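Local coordinates for PHD finger protein 14 (Danio rerio, PDB 7D86), which binds histone H3, preferring the unmodified tail, through its PHD and pre-PHD zinc fingers, and represses PDGFRA expression, at residues Cys98-Tyr101 against Ala106-Asp109; Cys12-Gly17 against Glu38-Val43. One frame throughout, in Å; residues are numbered along the deposited sequence.

In the fold
Both contacts are partly buried and sit next to zinc ions in the array of zinc fingers that binds histone H3. Contact 2, in the first PHD finger, is the deeper by its residues, with C12 and V14 buried; in contact 1 only A99 is, L100 and F107 being partly exposed. In contact 2 the metal itself joins the segments, taking ligands from both. Contact 1 is local: helix 96-101 of the C2HC pre-PHD finger meets the loop that follows through apolar and carbonyl contacts, and of its two segments only 98-101 gives the zinc a ligand, C98. The contacts touch where L100 CD1 packs on V14 CG1 at 3.8 Å, so helix 96-101 links the two fingers.

Contact 1: Cys98-Tyr101 against Ala106-Asp109; sequences CALY and AFGD. With ZN (zinc ion), chain C.
The carbonyl O of A99 faces the base of the F107 side chain, lying 3.5 Å from F107 CB and equally far from the ring carbon CD2 of F107. No hydrogen bond joins the two segments, and these are van der Waals contacts with carbon atoms. L100 comes to the same side chain by its CD2 branch, which rests 3.7 Å from F107 CB and 3.8 Å from F107 CG, the two side chains running at about a right angle to each other. Its CG stands anti to the carbonyl carbon (chi1 -60°), and with the second torsion extended toward CD1, CD2 is the branch turned to the phenylalanine. F107 in turn has CG between its backbone N and carbonyl carbon (chi1 45°), which lays the ring alongside the carbonyls of A99 and L100, with L100 O 3.9 Å from F107 CE2. The loop after helix 96-101 here folds back on a helix of the C2HC pre-PHD finger, which supplies a zinc ligand: C98 SG binds the ion at 2.3 Å, together with C75, C78 and H95. The CB of A99 adds a looser apolar approach to F107 CB at 4.5 Å. Beyond the two segments, F181 makes edge-to-face ring contacts with both F107 and Y101.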
loop_
_atom_site.group_PDB
_atom_site.type_symbol
_atom_site.label_atom_id
_atom_site.label_comp_id
_atom_site.label_asym_id
_atom_site.label_seq_id
_atom_site.Cartn_x
_atom_site.Cartn_y
_atom_site.Cartn_z
ATOM N N CYS A 98 1.651 2.605 0.395
ATOM C CA CYS A 98 2.828 3.183 1.044
ATOM C C CYS A 98 2.473 4.488 1.743
ATOM O O CYS A 98 2.998 4.792 2.828
ATOM C CB CYS A 98 3.953 3.391 0.026
ATOM S SG CYS A 98 4.745 1.841 -0.511
ATOM N N ALA A 99 1.546 5.251 1.164
ATOM C CA ALA A 99 1.128 6.496 1.795
ATOM C C ALA A 99 0.382 6.243 3.098
ATOM O O ALA A 99 0.452 7.064 4.018
ATOM C CB ALA A 99 0.263 7.313 0.832
ATOM N N LEU A 100 -0.314 5.110 3.211
ATOM C CA LEU A 100 -1.069 4.829 4.432
ATOM C C LEU A 100 -0.168 4.434 5.590
ATOM O O LEU A 100 -0.550 4.610 6.753
ATOM C CB LEU A 100 -2.085 3.716 4.186
ATOM C CG LEU A 100 -3.105 4.038 3.093
ATOM C CD1 LEU A 100 -4.026 2.850 2.846
ATOM C CD2 LEU A 100 -3.894 5.279 3.494
ATOM N N TYR A 101 1.009 3.882 5.309
ATOM C CA TYR A 101 1.788 3.266 6.373
ATOM C C TYR A 101 3.088 3.980 6.693
ATOM O O TYR A 101 3.592 3.822 7.805
ATOM C CB TYR A 101 2.086 1.793 6.036
ATOM C CG TYR A 101 0.887 0.906 6.217
ATOM C CD1 TYR A 101 -0.054 0.761 5.197
ATOM C CD2 TYR A 101 0.673 0.221 7.413
ATOM C CE1 TYR A 101 -1.167 -0.041 5.360
ATOM C CE2 TYR A 101 -0.439 -0.594 7.578
ATOM C CZ TYR A 101 -1.354 -0.716 6.548
ATOM O OH TYR A 101 -2.468 -1.502 6.695
ATOM N N ALA A 106 0.513 12.657 4.992
ATOM C CA ALA A 106 -0.888 13.022 5.198
ATOM C C ALA A 106 -1.709 12.266 4.163
ATOM O O ALA A 106 -1.978 12.758 3.065
ATOM C CB ALA A 106 -1.088 14.528 5.091
ATOM N N PHE A 107 -2.104 11.039 4.516
ATOM C CA PHE A 107 -2.726 10.151 3.542
ATOM C C PHE A 107 -4.188 10.486 3.283
ATOM O O PHE A 107 -4.733 10.061 2.258
ATOM C CB PHE A 107 -2.597 8.685 3.979
ATOM C CG PHE A 107 -2.904 8.442 5.432
ATOM C CD1 PHE A 107 -4.212 8.379 5.877
ATOM C CD2 PHE A 107 -1.878 8.242 6.344
ATOM C CE1 PHE A 107 -4.495 8.146 7.210
ATOM C CE2 PHE A 107 -2.154 8.006 7.679
ATOM C CZ PHE A 107 -3.464 7.958 8.113
ATOM N N GLY A 108 -4.827 11.250 4.168
ATOM C CA GLY A 108 -6.164 11.727 3.886
ATOM C C GLY A 108 -6.265 12.672 2.707
ATOM O O GLY A 108 -7.371 13.121 2.386
ATOM N N ASP A 109 -5.139 12.989 2.056
ATOM C CA ASP A 109 -5.168 13.899 0.916
ATOM C C ASP A 109 -5.973 13.316 -0.239
ATOM O O ASP A 109 -6.773 14.017 -0.871
ATOM C CB ASP A 109 -3.746 14.218 0.463
ATOM C CG ASP A 109 -3.001 15.096 1.445
ATOM O OD1 ASP A 109 -3.657 15.769 2.267
ATOM O OD2 ASP A 109 -1.754 15.116 1.386
HETATM ZN ZN ZN C . 5.480 1.970 -2.730
#

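Contact 2: Cys12-Gly17 against Glu38-Val43; sequences CCVCLG and EGCYGV. With ZN (zinc ion), chain E.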
loop_
_atom_site.group_PDB
_atom_site.type_symbol
_atom_site.label_atom_id
_atom_site.label_comp_id
_atom_site.label_asym_id
_atom_site.label_seq_id
_atom_site.Cartn_x
_atom_site.Cartn_y
_atom_site.Cartn_z
ATOM N N CYS A 12 -9.266 -5.867 -3.689
ATOM C CA CYS A 12 -8.691 -4.530 -3.601
ATOM C C CYS A 12 -7.190 -4.638 -3.365
ATOM O O CYS A 12 -6.755 -5.271 -2.400
ATOM C CB CYS A 12 -9.344 -3.741 -2.470
ATOM S SG CYS A 12 -8.564 -2.134 -2.239
ATOM N N CYS A 13 -6.398 -4.012 -4.232
ATOM C CA CYS A 13 -4.948 -4.094 -4.116
ATOM C C CYS A 13 -4.390 -3.189 -3.020
ATOM O O CYS A 13 -3.176 -3.182 -2.795
ATOM C CB CYS A 13 -4.298 -3.745 -5.452
ATOM S SG CYS A 13 -4.361 -1.991 -5.807
ATOM N N VAL A 14 -5.228 -2.438 -2.323
ATOM C CA VAL A 14 -4.780 -1.591 -1.221
ATOM C C VAL A 14 -4.940 -2.295 0.119
ATOM O O VAL A 14 -3.976 -2.441 0.869
ATOM C CB VAL A 14 -5.532 -0.243 -1.237
ATOM C CG1 VAL A 14 -5.202 0.574 0.033
ATOM C CG2 VAL A 14 -5.175 0.539 -2.506
ATOM N N CYS A 15 -6.151 -2.763 0.427
ATOM C CA CYS A 15 -6.429 -3.413 1.702
ATOM C C CYS A 15 -6.473 -4.933 1.618
ATOM O O CYS A 15 -6.594 -5.580 2.661
ATOM C CB CYS A 15 -7.758 -2.902 2.269
ATOM S SG CYS A 15 -9.208 -3.387 1.287
ATOM N N LEU A 16 -6.390 -5.514 0.417
ATOM C CA LEU A 16 -6.485 -6.954 0.151
ATOM C C LEU A 16 -7.839 -7.552 0.525
ATOM O O LEU A 16 -7.993 -8.779 0.502
ATOM C CB LEU A 16 -5.364 -7.745 0.845
ATOM C CG LEU A 16 -3.938 -7.342 0.442
ATOM C CD1 LEU A 16 -2.906 -8.231 1.120
ATOM C CD2 LEU A 16 -3.739 -7.336 -1.088
ATOM N N GLY A 17 -8.832 -6.730 0.852
ATOM C CA GLY A 17 -10.178 -7.224 1.041
ATOM C C GLY A 17 -10.849 -7.543 -0.282
ATOM O O GLY A 17 -10.373 -7.179 -1.358
ATOM N N GLU A 38 -13.391 1.719 -4.301
ATOM C CA GLU A 38 -13.648 3.150 -4.419
ATOM C C GLU A 38 -13.152 3.895 -3.183
ATOM O O GLU A 38 -12.429 4.893 -3.290
ATOM C CB GLU A 38 -15.144 3.402 -4.617
ATOM C CG GLU A 38 -15.698 2.986 -5.962
ATOM C CD GLU A 38 -17.216 2.989 -5.979
ATOM O OE1 GLU A 38 -17.822 2.733 -4.917
ATOM O OE2 GLU A 38 -17.804 3.249 -7.047
ATOM N N GLY A 39 -13.526 3.409 -1.997
ATOM C CA GLY A 39 -13.151 4.058 -0.754
ATOM C C GLY A 39 -11.676 3.975 -0.430
ATOM O O GLY A 39 -11.189 4.764 0.383
ATOM N N CYS A 40 -10.948 3.050 -1.051
ATOM C CA CYS A 40 -9.507 2.977 -0.852
ATOM C C CYS A 40 -8.720 3.819 -1.849
ATOM O O CYS A 40 -7.492 3.890 -1.738
ATOM C CB CYS A 40 -9.032 1.521 -0.920
ATOM S SG CYS A 40 -9.578 0.497 0.467
ATOM N N TYR A 41 -9.390 4.469 -2.808
ATOM C CA TYR A 41 -8.707 5.257 -3.826
ATOM C C TYR A 41 -9.200 6.695 -3.908
ATOM O O TYR A 41 -8.765 7.435 -4.799
ATOM C CB TYR A 41 -8.861 4.593 -5.203
ATOM C CG TYR A 41 -7.796 4.977 -6.212
ATOM C CD1 TYR A 41 -6.453 4.792 -5.927
ATOM C CD2 TYR A 41 -8.140 5.489 -7.465
ATOM C CE1 TYR A 41 -5.476 5.121 -6.836
ATOM C CE2 TYR A 41 -7.166 5.829 -8.388
ATOM C CZ TYR A 41 -5.836 5.639 -8.071
ATOM O OH TYR A 41 -4.861 5.963 -8.983
ATOM N N GLY A 42 -10.088 7.117 -3.012
ATOM C CA GLY A 42 -10.666 8.441 -3.087
ATOM C C GLY A 42 -11.836 8.575 -4.032
ATOM O O GLY A 42 -12.290 9.699 -4.269
ATOM N N VAL A 43 -12.333 7.471 -4.584
ATOM C CA VAL A 43 -13.472 7.503 -5.492
ATOM C C VAL A 43 -14.748 7.144 -4.744
ATOM O O VAL A 43 -15.544 8.017 -4.394
ATOM C CB VAL A 43 -13.255 6.554 -6.693
ATOM C CG1 VAL A 43 -14.459 6.579 -7.626
ATOM C CG2 VAL A 43 -11.984 6.927 -7.441
HETATM ZN ZN ZN E . -9.662 -1.718 -0.220
#
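C12, C15 and C40 meet at a zinc ion, each SG bonding the metal at 2.3 Å, and ND1 of H37 supplies the fourth ligand. The sulfurs stand around the ion without bonding one another: C40 SG is 3.9 Å from C12 SG and 4.0 Å from C15 SG. C12 points its SG anti to its backbone N (chi1 175°), whereas C15 tucks SG between N and the carbonyl carbon (chi1 67°), and the CxxC turn thus brings both sulfurs to one metal. Beside the site, V14 CB lies against C40 CB at 3.9 Å, and V36 and V96 touch the same valine. A second shell of amides steadies the sulfurs. V14 N donates to C12 SG over 3.4 Å, joined by a weak bond from C15 N, while G17 N donates to C15 SG. Y41 N and V43 N reach E38 O from opposite faces of its plane, the first within the short, weakly bonded helix that carries C40 and the second from the turn beyond it. The pairing of C12 and C15 with H37 and C40 follows the cross-brace of PHD fingers. Three sulfurs with one histidine would leave negative charge on the site, which the amide donors probably help to spread.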